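Local coordinates for Mab-21 domain-containing protein (Tribolium castaneum, PDB 7LT2) that senses double-stranded RNA in the cytoplasm and then joins ATP and GTP into the cyclic dinucleotide 2',3'-cGAMP, a signal of innate immunity, at residues V250-D253 with L258-A261; H287-E290 with F296-K299; Q38-T41 with F46-L49; S30-F35 with M190-V195; E270-N275 with S344-Y349. All blocks are in the same frame, centred on the assembly; numbering follows the deposited sequence.

Interaction 1 (V250-D253 with L258-A261); sequences VLID and LKPA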
# COMPACT_ATOMS: atom_id res chain seq x y z
N VAL A 250 -11.52 -2.29 -3.76
CA VAL A 250 -12.83 -2.43 -4.38
C VAL A 250 -13.74 -1.28 -3.96
O VAL A 250 -14.49 -0.73 -4.78
CB VAL A 250 -13.45 -3.80 -4.04
CG1 VAL A 250 -14.83 -3.95 -4.69
CG2 VAL A 250 -12.53 -4.91 -4.49
N LEU A 251 -13.68 -0.88 -2.69
CA LEU A 251 -14.51 0.21 -2.18
C LEU A 251 -14.27 1.51 -2.95
O LEU A 251 -15.21 2.27 -3.20
CB LEU A 251 -14.26 0.43 -0.69
CG LEU A 251 -14.91 -0.54 0.30
CD1 LEU A 251 -14.39 -0.28 1.71
CD2 LEU A 251 -16.43 -0.40 0.26
N ILE A 252 -13.01 1.79 -3.33
CA ILE A 252 -12.71 3.05 -4.01
C ILE A 252 -12.86 2.97 -5.52
O ILE A 252 -12.74 4.00 -6.20
CB ILE A 252 -11.28 3.54 -3.69
CG1 ILE A 252 -10.22 2.54 -4.18
CG2 ILE A 252 -11.12 3.84 -2.19
CD1 ILE A 252 -8.79 2.99 -3.96
N ASP A 253 -13.14 1.79 -6.07
CA ASP A 253 -13.23 1.59 -7.51
C ASP A 253 -14.62 1.96 -8.02
O ASP A 253 -15.59 2.01 -7.26
CB ASP A 253 -12.92 0.12 -7.86
CG ASP A 253 -12.40 -0.06 -9.27
OD1 ASP A 253 -12.22 0.93 -10.02
OD2 ASP A 253 -12.17 -1.23 -9.65
N LEU A 258 -14.01 10.12 -7.62
CA LEU A 258 -13.39 9.89 -6.31
C LEU A 258 -11.87 9.98 -6.37
O LEU A 258 -11.26 10.69 -5.57
CB LEU A 258 -13.82 8.53 -5.75
CG LEU A 258 -13.29 8.21 -4.35
CD1 LEU A 258 -14.31 7.41 -3.56
CD2 LEU A 258 -11.96 7.44 -4.39
N LYS A 259 -11.23 9.23 -7.28
CA LYS A 259 -9.77 9.17 -7.24
C LYS A 259 -9.13 10.50 -7.64
O LYS A 259 -8.15 10.90 -7.00
CB LYS A 259 -9.25 8.01 -8.11
CG LYS A 259 -9.60 6.65 -7.52
CD LYS A 259 -8.93 5.51 -8.27
CE LYS A 259 -9.33 4.17 -7.64
NZ LYS A 259 -8.66 3.03 -8.32
N PRO A 260 -9.63 11.23 -8.65
CA PRO A 260 -9.13 12.60 -8.84
C PRO A 260 -9.27 13.47 -7.59
O PRO A 260 -8.34 14.20 -7.24
CB PRO A 260 -9.96 13.13 -10.01
CG PRO A 260 -10.27 11.89 -10.80
CD PRO A 260 -10.49 10.81 -9.77
N ALA A 261 -10.41 13.37 -6.90
CA ALA A 261 -10.60 14.19 -5.70
C ALA A 261 -9.60 13.82 -4.61
O ALA A 261 -9.07 14.71 -3.92
CB ALA A 261 -12.04 14.02 -5.18

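Interaction 2 (H287-E290 with F296-K299); sequences HIIE and FWNK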
# COMPACT_ATOMS: atom_id res chain seq x y z
N HIS A 287 -14.56 6.60 5.02
CA HIS A 287 -15.70 7.05 5.81
C HIS A 287 -16.71 7.80 4.96
O HIS A 287 -17.93 7.62 5.12
CB HIS A 287 -15.23 7.93 6.96
CG HIS A 287 -14.48 7.18 8.02
ND1 HIS A 287 -15.05 6.15 8.73
CD2 HIS A 287 -13.21 7.30 8.47
CE1 HIS A 287 -14.17 5.67 9.59
NE2 HIS A 287 -13.04 6.35 9.45
N ILE A 288 -16.24 8.66 4.04
CA ILE A 288 -17.15 9.40 3.18
C ILE A 288 -17.92 8.46 2.26
O ILE A 288 -19.12 8.65 2.02
CB ILE A 288 -16.38 10.47 2.38
CG1 ILE A 288 -15.81 11.53 3.32
CG2 ILE A 288 -17.28 11.13 1.34
CD1 ILE A 288 -15.00 12.58 2.61
N ILE A 289 -17.25 7.42 1.74
CA ILE A 289 -17.95 6.41 0.94
C ILE A 289 -19.09 5.80 1.74
O ILE A 289 -20.19 5.58 1.21
CB ILE A 289 -16.96 5.33 0.46
CG1 ILE A 289 -16.07 5.85 -0.66
CG2 ILE A 289 -17.72 4.08 0.00
CD1 ILE A 289 -14.89 4.94 -0.94
N GLU A 290 -18.84 5.49 3.01
CA GLU A 290 -19.88 4.87 3.84
C GLU A 290 -21.03 5.84 4.09
O GLU A 290 -22.20 5.42 4.13
CB GLU A 290 -19.26 4.40 5.17
CG GLU A 290 -20.27 3.91 6.20
CD GLU A 290 -21.01 2.64 5.78
OE1 GLU A 290 -20.59 1.98 4.80
OE2 GLU A 290 -22.00 2.28 6.44
N PHE A 296 -23.29 10.49 -5.15
CA PHE A 296 -22.42 11.61 -4.83
C PHE A 296 -21.21 11.66 -5.76
O PHE A 296 -20.78 12.74 -6.18
CB PHE A 296 -21.97 11.52 -3.37
CG PHE A 296 -20.94 12.53 -2.97
CD1 PHE A 296 -21.28 13.85 -2.78
CD2 PHE A 296 -19.62 12.14 -2.77
CE1 PHE A 296 -20.32 14.78 -2.40
CE2 PHE A 296 -18.66 13.06 -2.39
CZ PHE A 296 -19.01 14.39 -2.21
N TRP A 297 -20.66 10.50 -6.10
CA TRP A 297 -19.44 10.43 -6.88
C TRP A 297 -19.64 10.76 -8.36
O TRP A 297 -18.66 10.83 -9.10
CB TRP A 297 -18.82 9.04 -6.71
CG TRP A 297 -18.66 8.72 -5.24
CD1 TRP A 297 -19.36 7.80 -4.52
CD2 TRP A 297 -17.76 9.34 -4.32
NE1 TRP A 297 -18.95 7.80 -3.21
CE2 TRP A 297 -17.97 8.75 -3.06
CE3 TRP A 297 -16.80 10.36 -4.44
CZ2 TRP A 297 -17.25 9.12 -1.92
CZ3 TRP A 297 -16.08 10.73 -3.30
CH2 TRP A 297 -16.31 10.11 -2.06
N ASN A 298 -20.88 10.97 -8.79
CA ASN A 298 -21.16 11.37 -10.16
C ASN A 298 -21.41 12.87 -10.29
O ASN A 298 -21.70 13.34 -11.39
CB ASN A 298 -22.36 10.59 -10.71
CG ASN A 298 -22.06 9.11 -10.86
OD1 ASN A 298 -20.93 8.75 -11.21
ND2 ASN A 298 -23.04 8.26 -10.59
N LYS A 299 -21.27 13.62 -9.20
CA LYS A 299 -21.36 15.06 -9.28
C LYS A 299 -20.12 15.62 -9.97
O LYS A 299 -19.20 14.89 -10.33
CB LYS A 299 -21.56 15.65 -7.88
CG LYS A 299 -22.89 15.23 -7.28
CD LYS A 299 -23.14 15.82 -5.92
CE LYS A 299 -24.58 15.59 -5.51
NZ LYS A 299 -25.00 16.45 -4.37
O HOH W 1 -20.72 6.41 -1.48

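Interaction 3 (Q38-T41 with F46-L49); sequences QMKT and FKAL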
# COMPACT_ATOMS: atom_id res chain seq x y z
N GLN A 38 12.25 -17.90 -9.02
CA GLN A 38 13.58 -18.30 -8.57
C GLN A 38 13.61 -18.52 -7.07
O GLN A 38 14.29 -19.43 -6.59
CB GLN A 38 14.61 -17.25 -8.99
CG GLN A 38 16.07 -17.66 -8.74
CD GLN A 38 16.56 -18.71 -9.72
OE1 GLN A 38 15.82 -19.19 -10.57
NE2 GLN A 38 17.84 -19.07 -9.60
N MET A 39 12.86 -17.71 -6.31
CA MET A 39 12.75 -17.94 -4.87
C MET A 39 12.23 -19.34 -4.56
O MET A 39 12.72 -20.00 -3.63
CB MET A 39 11.83 -16.89 -4.24
CG MET A 39 12.39 -15.48 -4.17
SD MET A 39 11.17 -14.28 -3.60
CE MET A 39 10.86 -14.84 -1.93
N LYS A 40 11.25 -19.81 -5.33
CA LYS A 40 10.71 -21.15 -5.11
C LYS A 40 11.78 -22.22 -5.29
O LYS A 40 11.77 -23.24 -4.59
CB LYS A 40 9.54 -21.41 -6.07
CG LYS A 40 8.32 -20.54 -5.85
CD LYS A 40 7.29 -20.83 -6.94
CE LYS A 40 6.01 -20.03 -6.74
NZ LYS A 40 5.04 -20.30 -7.86
N THR A 41 12.72 -22.02 -6.22
CA THR A 41 13.77 -23.01 -6.43
C THR A 41 14.74 -23.07 -5.26
O THR A 41 15.45 -24.08 -5.11
CB THR A 41 14.57 -22.72 -7.71
OG1 THR A 41 15.43 -21.59 -7.50
CG2 THR A 41 13.64 -22.43 -8.87
N PHE A 46 9.18 -22.32 1.27
CA PHE A 46 8.56 -21.16 0.64
C PHE A 46 7.63 -21.58 -0.48
O PHE A 46 6.53 -21.03 -0.62
CB PHE A 46 9.61 -20.18 0.10
CG PHE A 46 9.01 -19.09 -0.77
CD1 PHE A 46 8.18 -18.12 -0.22
CD2 PHE A 46 9.23 -19.07 -2.14
CE1 PHE A 46 7.61 -17.13 -1.01
CE2 PHE A 46 8.66 -18.07 -2.94
CZ PHE A 46 7.86 -17.11 -2.37
N LYS A 47 8.06 -22.54 -1.31
CA LYS A 47 7.19 -22.98 -2.39
C LYS A 47 5.89 -23.55 -1.85
O LYS A 47 4.81 -23.30 -2.41
CB LYS A 47 7.91 -24.00 -3.27
CG LYS A 47 7.15 -24.36 -4.54
CD LYS A 47 7.95 -25.32 -5.39
CE LYS A 47 7.24 -25.60 -6.71
NZ LYS A 47 8.15 -26.31 -7.64
N ALA A 48 5.96 -24.28 -0.74
CA ALA A 48 4.76 -24.86 -0.14
C ALA A 48 3.86 -23.79 0.46
O ALA A 48 2.63 -23.86 0.32
CB ALA A 48 5.15 -25.89 0.92
N LEU A 49 4.45 -22.79 1.13
CA LEU A 49 3.65 -21.75 1.78
C LEU A 49 3.05 -20.77 0.78
O LEU A 49 1.95 -20.24 1.01
CB LEU A 49 4.50 -20.98 2.77
CG LEU A 49 4.75 -21.67 4.11
CD1 LEU A 49 5.92 -20.99 4.80
CD2 LEU A 49 3.50 -21.57 4.96

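Interaction 4 (S30-F35 with M190-V195); sequences SVLRTF and MDVDLV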
# COMPACT_ATOMS: atom_id res chain seq x y z
N SER A 30 6.23 -8.71 -14.43
CA SER A 30 6.96 -9.79 -15.07
C SER A 30 8.33 -9.99 -14.43
O SER A 30 8.76 -11.12 -14.19
CB SER A 30 7.09 -9.52 -16.57
OG SER A 30 7.68 -10.63 -17.24
N VAL A 31 9.04 -8.90 -14.15
CA VAL A 31 10.31 -9.01 -13.43
C VAL A 31 10.11 -9.73 -12.10
O VAL A 31 10.88 -10.63 -11.74
CB VAL A 31 10.94 -7.62 -13.22
CG1 VAL A 31 12.05 -7.68 -12.18
CG2 VAL A 31 11.45 -7.07 -14.54
N LEU A 32 9.07 -9.35 -11.36
CA LEU A 32 8.86 -9.93 -10.04
C LEU A 32 8.42 -11.39 -10.11
O LEU A 32 8.79 -12.19 -9.24
CB LEU A 32 7.85 -9.09 -9.25
CG LEU A 32 8.33 -7.67 -8.94
CD1 LEU A 32 7.17 -6.81 -8.44
CD2 LEU A 32 9.47 -7.70 -7.91
N ARG A 33 7.65 -11.78 -11.14
CA ARG A 33 7.33 -13.20 -11.29
C ARG A 33 8.59 -14.03 -11.53
O ARG A 33 8.74 -15.12 -10.97
CB ARG A 33 6.32 -13.41 -12.43
CG ARG A 33 4.87 -13.27 -12.00
CD ARG A 33 3.92 -13.79 -13.07
NE ARG A 33 3.98 -12.97 -14.27
CZ ARG A 33 3.24 -11.89 -14.47
NH1 ARG A 33 2.33 -11.50 -13.59
NH2 ARG A 33 3.40 -11.19 -15.59
N THR A 34 9.51 -13.52 -12.35
CA THR A 34 10.78 -14.20 -12.54
C THR A 34 11.52 -14.35 -11.22
O THR A 34 12.07 -15.42 -10.92
CB THR A 34 11.65 -13.45 -13.55
OG1 THR A 34 10.94 -13.31 -14.79
CG2 THR A 34 12.95 -14.21 -13.80
N PHE A 35 11.54 -13.30 -10.40
CA PHE A 35 12.24 -13.37 -9.13
C PHE A 35 11.57 -14.35 -8.17
O PHE A 35 12.26 -15.13 -7.50
CB PHE A 35 12.34 -11.97 -8.51
CG PHE A 35 13.27 -11.90 -7.33
CD1 PHE A 35 14.61 -11.61 -7.51
CD2 PHE A 35 12.81 -12.15 -6.06
CE1 PHE A 35 15.47 -11.56 -6.43
CE2 PHE A 35 13.66 -12.10 -4.97
CZ PHE A 35 15.00 -11.81 -5.17
N MET A 190 11.01 1.50 -10.77
CA MET A 190 10.36 1.61 -9.46
C MET A 190 11.12 0.75 -8.45
O MET A 190 11.81 -0.20 -8.82
CB MET A 190 8.89 1.17 -9.53
CG MET A 190 7.93 2.15 -8.86
SD MET A 190 6.21 1.89 -9.30
CE MET A 190 6.21 2.49 -10.97
N ASP A 191 10.98 1.12 -7.17
CA ASP A 191 11.42 0.29 -6.05
C ASP A 191 10.28 -0.60 -5.59
O ASP A 191 9.12 -0.19 -5.60
CB ASP A 191 11.88 1.16 -4.87
CG ASP A 191 13.18 1.90 -5.14
OD1 ASP A 191 13.92 1.52 -6.07
OD2 ASP A 191 13.47 2.86 -4.38
N VAL A 192 10.62 -1.82 -5.16
CA VAL A 192 9.62 -2.77 -4.67
C VAL A 192 10.11 -3.36 -3.36
O VAL A 192 11.22 -3.92 -3.30
CB VAL A 192 9.35 -3.89 -5.69
CG1 VAL A 192 8.23 -4.80 -5.19
CG2 VAL A 192 8.99 -3.31 -7.05
N ASP A 193 9.29 -3.27 -2.31
CA ASP A 193 9.59 -3.90 -1.03
C ASP A 193 8.97 -5.29 -0.97
O ASP A 193 7.79 -5.46 -1.31
CB ASP A 193 9.09 -3.04 0.13
CG ASP A 193 9.99 -1.84 0.40
OD1 ASP A 193 10.91 -1.58 -0.40
OD2 ASP A 193 9.77 -1.16 1.43
N LEU A 194 9.74 -6.27 -0.53
CA LEU A 194 9.31 -7.67 -0.53
C LEU A 194 8.84 -8.02 0.88
O LEU A 194 9.66 -8.28 1.76
CB LEU A 194 10.44 -8.58 -1.00
CG LEU A 194 11.14 -8.15 -2.29
CD1 LEU A 194 12.31 -9.09 -2.60
CD2 LEU A 194 10.17 -8.11 -3.46
N VAL A 195 7.53 -8.01 1.08
CA VAL A 195 6.92 -8.07 2.41
C VAL A 195 6.29 -9.45 2.61
O VAL A 195 5.34 -9.80 1.91
CB VAL A 195 5.87 -6.96 2.60
CG1 VAL A 195 5.32 -6.98 4.01
CG2 VAL A 195 6.47 -5.59 2.24

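Interaction 5 (E270-N275 with S344-Y349); sequences EKTHPN and SNRIGY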
# COMPACT_ATOMS: atom_id res chain seq x y z
N GLU A 270 0.58 17.60 0.35
CA GLU A 270 2.01 17.62 0.10
C GLU A 270 2.56 19.04 0.13
O GLU A 270 3.70 19.25 0.58
CB GLU A 270 2.33 16.99 -1.25
CG GLU A 270 2.20 15.49 -1.31
CD GLU A 270 2.59 14.94 -2.67
OE1 GLU A 270 3.26 15.67 -3.44
OE2 GLU A 270 2.21 13.79 -2.98
N LYS A 271 1.78 20.01 -0.32
CA LYS A 271 2.29 21.37 -0.36
C LYS A 271 2.15 22.09 0.98
O LYS A 271 3.05 22.85 1.37
CB LYS A 271 1.58 22.17 -1.45
CG LYS A 271 2.16 23.57 -1.63
CD LYS A 271 1.49 24.31 -2.76
CE LYS A 271 1.82 25.79 -2.71
NZ LYS A 271 1.04 26.56 -3.73
N THR A 272 1.06 21.88 1.71
CA THR A 272 0.75 22.71 2.87
C THR A 272 0.79 21.99 4.22
O THR A 272 1.00 22.67 5.23
CB THR A 272 -0.62 23.38 2.71
OG1 THR A 272 -1.65 22.38 2.69
CG2 THR A 272 -0.68 24.18 1.40
N HIS A 273 0.60 20.67 4.29
CA HIS A 273 0.60 19.97 5.57
C HIS A 273 1.09 18.53 5.42
O HIS A 273 0.33 17.57 5.60
CB HIS A 273 -0.78 20.02 6.24
CG HIS A 273 -1.92 19.55 5.37
ND1 HIS A 273 -2.46 20.32 4.37
CD2 HIS A 273 -2.65 18.41 5.41
CE1 HIS A 273 -3.46 19.67 3.81
NE2 HIS A 273 -3.60 18.51 4.42
N PRO A 274 2.39 18.34 5.17
CA PRO A 274 2.94 16.98 5.07
C PRO A 274 2.91 16.21 6.37
O PRO A 274 3.25 15.02 6.38
CB PRO A 274 4.39 17.21 4.61
CG PRO A 274 4.48 18.66 4.23
CD PRO A 274 3.44 19.37 5.03
N ASN A 275 2.52 16.86 7.48
CA ASN A 275 2.34 16.18 8.76
C ASN A 275 1.29 15.08 8.70
O ASN A 275 1.29 14.21 9.59
CB ASN A 275 1.93 17.20 9.82
CG ASN A 275 2.68 18.50 9.70
OD1 ASN A 275 2.49 19.26 8.74
ND2 ASN A 275 3.53 18.79 10.68
N SER A 344 -5.86 22.56 10.41
CA SER A 344 -7.27 22.84 10.16
C SER A 344 -7.50 24.31 9.83
O SER A 344 -8.32 24.64 8.97
CB SER A 344 -8.11 22.42 11.36
OG SER A 344 -9.49 22.67 11.13
N ASN A 345 -6.80 25.22 10.52
CA ASN A 345 -6.92 26.64 10.20
C ASN A 345 -6.40 26.94 8.80
O ASN A 345 -6.99 27.74 8.07
CB ASN A 345 -6.19 27.48 11.24
CG ASN A 345 -6.86 27.45 12.60
OD1 ASN A 345 -8.05 27.14 12.72
ND2 ASN A 345 -6.10 27.79 13.64
N ARG A 346 -5.27 26.32 8.42
CA ARG A 346 -4.76 26.42 7.06
C ARG A 346 -5.83 26.04 6.04
O ARG A 346 -6.11 26.80 5.10
CB ARG A 346 -3.56 25.48 6.89
CG ARG A 346 -2.19 26.08 6.99
CD ARG A 346 -1.23 25.08 6.36
NE ARG A 346 0.16 25.27 6.74
CZ ARG A 346 1.09 25.79 5.96
NH1 ARG A 346 0.80 26.23 4.75
NH2 ARG A 346 2.34 25.86 6.40
N ILE A 347 -6.41 24.86 6.20
CA ILE A 347 -7.36 24.34 5.22
C ILE A 347 -8.60 25.22 5.17
O ILE A 347 -9.15 25.47 4.10
CB ILE A 347 -7.69 22.88 5.55
CG1 ILE A 347 -6.42 22.03 5.49
CG2 ILE A 347 -8.76 22.34 4.61
CD1 ILE A 347 -6.59 20.63 6.04
N GLY A 348 -9.05 25.71 6.33
CA GLY A 348 -10.19 26.61 6.34
C GLY A 348 -9.94 27.88 5.55
O GLY A 348 -10.82 28.34 4.81
N TYR A 349 -8.75 28.46 5.69
CA TYR A 349 -8.40 29.62 4.88
C TYR A 349 -8.44 29.28 3.39
O TYR A 349 -8.93 30.08 2.58
CB TYR A 349 -7.01 30.14 5.25
CG TYR A 349 -6.29 30.77 4.07
CD1 TYR A 349 -6.60 32.06 3.64
CD2 TYR A 349 -5.32 30.06 3.36
CE1 TYR A 349 -5.95 32.63 2.56
CE2 TYR A 349 -4.68 30.62 2.27
CZ TYR A 349 -5.00 31.91 1.88
OH TYR A 349 -4.35 32.46 0.80

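Interaction 1 (V250-D253 with L258-A261)
I252, at the C-terminal end of helix 245-251, faces the first turn of helix 258-272 at L258, with a CA-to-CA distance of 7.2 Å, and the backbone N of D253 bonds to V250 O. I252 and K259 carry most of the contact. The isoleucine has its CG1 between the backbone N and the carbonyl carbon (chi1 62°), and its extended chain then runs at about a right angle to the lysine. Near the end of K259, CE lies 3.7 Å from I252 O and 3.9 Å from I252 CD1, so the aliphatic part of a charged side chain packs over both a backbone oxygen and a methyl group. L258 comes in beside it with one branch: its CD2 is 4.0 Å from I252 CB. The contact bridges the end of helix 245-251, in the nucleotidyltransferase part of this Mab-21 enzyme, and the start of the first helix of the HhH/H2TH-like part. Helix 278-291 lies against the same junction, where I289 touches both I252 and L258. The stretch S241 to E248, which runs from strand 240-243 into the first turn of helix 245-251, probably binds nucleotide, as in relatives. At the more exposed side, K259 NZ is 4.5 Å from D253 OD1, too far for a salt bridge, although the opposite charges may still attract weakly. The ammonium group instead bonds to the backbone O of D61, which anchors the tip of the lysine beyond the two segments.

Interaction 2 (H287-E290 with F296-K299)
The indole nitrogen of W297 donates to an ordered water, 2.8 Å from W297 NE1 to the water oxygen, and the water in turn bonds to I289 O at 2.9 Å. The water sits at the edge of the indole, in its plane, and links helix 278-291 to the 3-10 segment that follows it in the HhH/H2TH-like part of the Mab-21 fold. I289, E290 and K292 line the manganese site seen in the crystal, and D293 also binds manganese, so the water is held by a carbonyl from a metal-site residue. Away from the water, the six-membered part of the indole is packed by two isoleucines whose side chains cross that of W297 at about right angles. I288 has CG2 anti to its backbone N, which directs this methyl branch to within 3.7 Å of W297 CH2. I289 uses its other branch: CG1 stands beside the backbone N (chi1 -74°) and approaches W297 CZ2 to 3.7 Å. All of these apolar groups are buried, with V304 of helix 301-318 and L258 of helix 258-272 also touching W297. Within the 3-10 segment, F296 CD2 sits 3.5 Å above one face of the W297 ring, over its centre.

Interaction 3 (Q38-T41 with F46-L49)
M39 and K40 of helix 18-42 meet F46 and K47 across the short link to helix 44-49, K40 and K47 being the nearest pair at 4.8 Å between CA atoms. Ahead of them in the chain, Q38 lends its carbonyl oxygen to T41 OG1, which donates at 2.6 Å in the carbonyl plane, onto a lone pair. M39 approaches the F46 ring in two ways. Its CB lies 3.6 Å from F46 CE2, and the bend at chi3 (65°) folds the terminal methyl over one face, with CE 4.1 Å from the ring centroid and 22° off the normal in a CH-pi contact. The sulfur takes a more oblique Met-aromatic position. K40 follows, its CG 3.8 Å from F46 CE2 and its CB 4.1 Å from K47 CG, so the lysines touch through their aliphatic parts. K40 NZ lies 6.8 Å from K47 NZ and forms a salt bridge with E37. With its CG anti to the backbone N (chi1 170°), the F46 ring is directed at helix 18-42. Beyond both helices, W137 and L141 of helix 131-147 and I75 and L77 of strand 70-77 also touch F46, while M138 and T145 of helix 131-147 touch M39.

Interaction 4 (S30-F35 with M190-V195)
L32 of helix 18-42 meets V192 of strand 188-200 tip to tip, with L32 CD1 4.0 Å from V192 CG1 and the second valine methyl, CG2, 4.2 Å from the same leucine atom. The valine has CG1 anti to its backbone N (chi1 -175°); both methyl groups come within reach of L32 CD1, and CG1 also nears L32 CD2. One turn along the helix and two residues along the strand, F35 crosses L194 obliquely, and a single pair, F35 CE2 and L194 CD1 at 4.1 Å, makes the contact. All four side chains are buried, and their meeting is wholly apolar. The backbones remain well separated, 9.0 Å between the CA atoms of L32 and V192, so that the side chains alone bridge helix and strand. F71 touches both L32 and V192, and V142 of helix 131-147 touches both F35 and L194. The looser side lies across the strand, where D191 and D193 point away from the helix and are partly exposed. D193 OD1 bonds to T178. This alternation is that of a nucleotidyltransferase sheet, in which one face of the strand packs on a helix while the other carries acidic residues; by similarity to relatives, D193 probably binds the catalytic magnesium ion together with E70 and D72.

Interaction 5 (E270-N275 with S344-Y349)
The C-terminal end of helix 258-272 packs against helix 337-354 in the HhH/H2TH-like part of the protein, and H273 is the first residue to leave the helical conformation. At that end R346 lies alongside T272, the two side chains sliding past each other in opposite directions. The guanidinium of R346 offers a face to the backbone: T272 O sits 3.1 Å above its plane, over the centre, with R346 CZ 3.2 Å from the oxygen. R346 NE is 3.1 Å from T272 O, but the angle is poor for a hydrogen bond. The chain is extended from CG to NE and carries the guanidinium over T272 O, with R346 NH1 3.8 Å from T272 CB. The next contact is apolar on one side and aromatic on the other. I347 crosses H273 at about a right angle and sets its terminal methyl over one face of the imidazole, CD1 lying 4.2 Å from the ring centroid and 25° off the normal. This CH-pi contact meets a ring whose rotation is fixed from both nitrogens: H273 ND1 donates to T272 OG1 at 2.8 Å, tilted 16° out of the ring plane, and NE2 is hydrogen-bonded to Y312 OH of helix 301-318. T272 OG1 is also bonded to L268 O, one turn back in the helix. Because the carbonyl belongs to the last helical turn, where the dipole is negative, the positive guanidinium probably gains electrostatic stabilisation there even without a hydrogen bond across the contact.

How the interactions relate
From the N terminus, helix 18-42 supplies the first two contacts. Interaction 3 closes the short turn into helix 44-49, and interaction 4 encloses it, spanning more than 150 residues to reach the central strand 188-200; their centres lie about 15 Å apart. Interaction 1 then closes the link between helices 245-251 and 258-272, joining the nucleotidyltransferase part to the helical part. Interaction 5 starts at the far end of helix 258-272 and runs to helix 337-354, with interaction 2 falling within that span. Interactions 1 and 2 touch directly, L258 CD1 and I289 CD1 being 3.6 Å apart, whereas interactions 2 and 3 lie on opposite sides of the chain's centre.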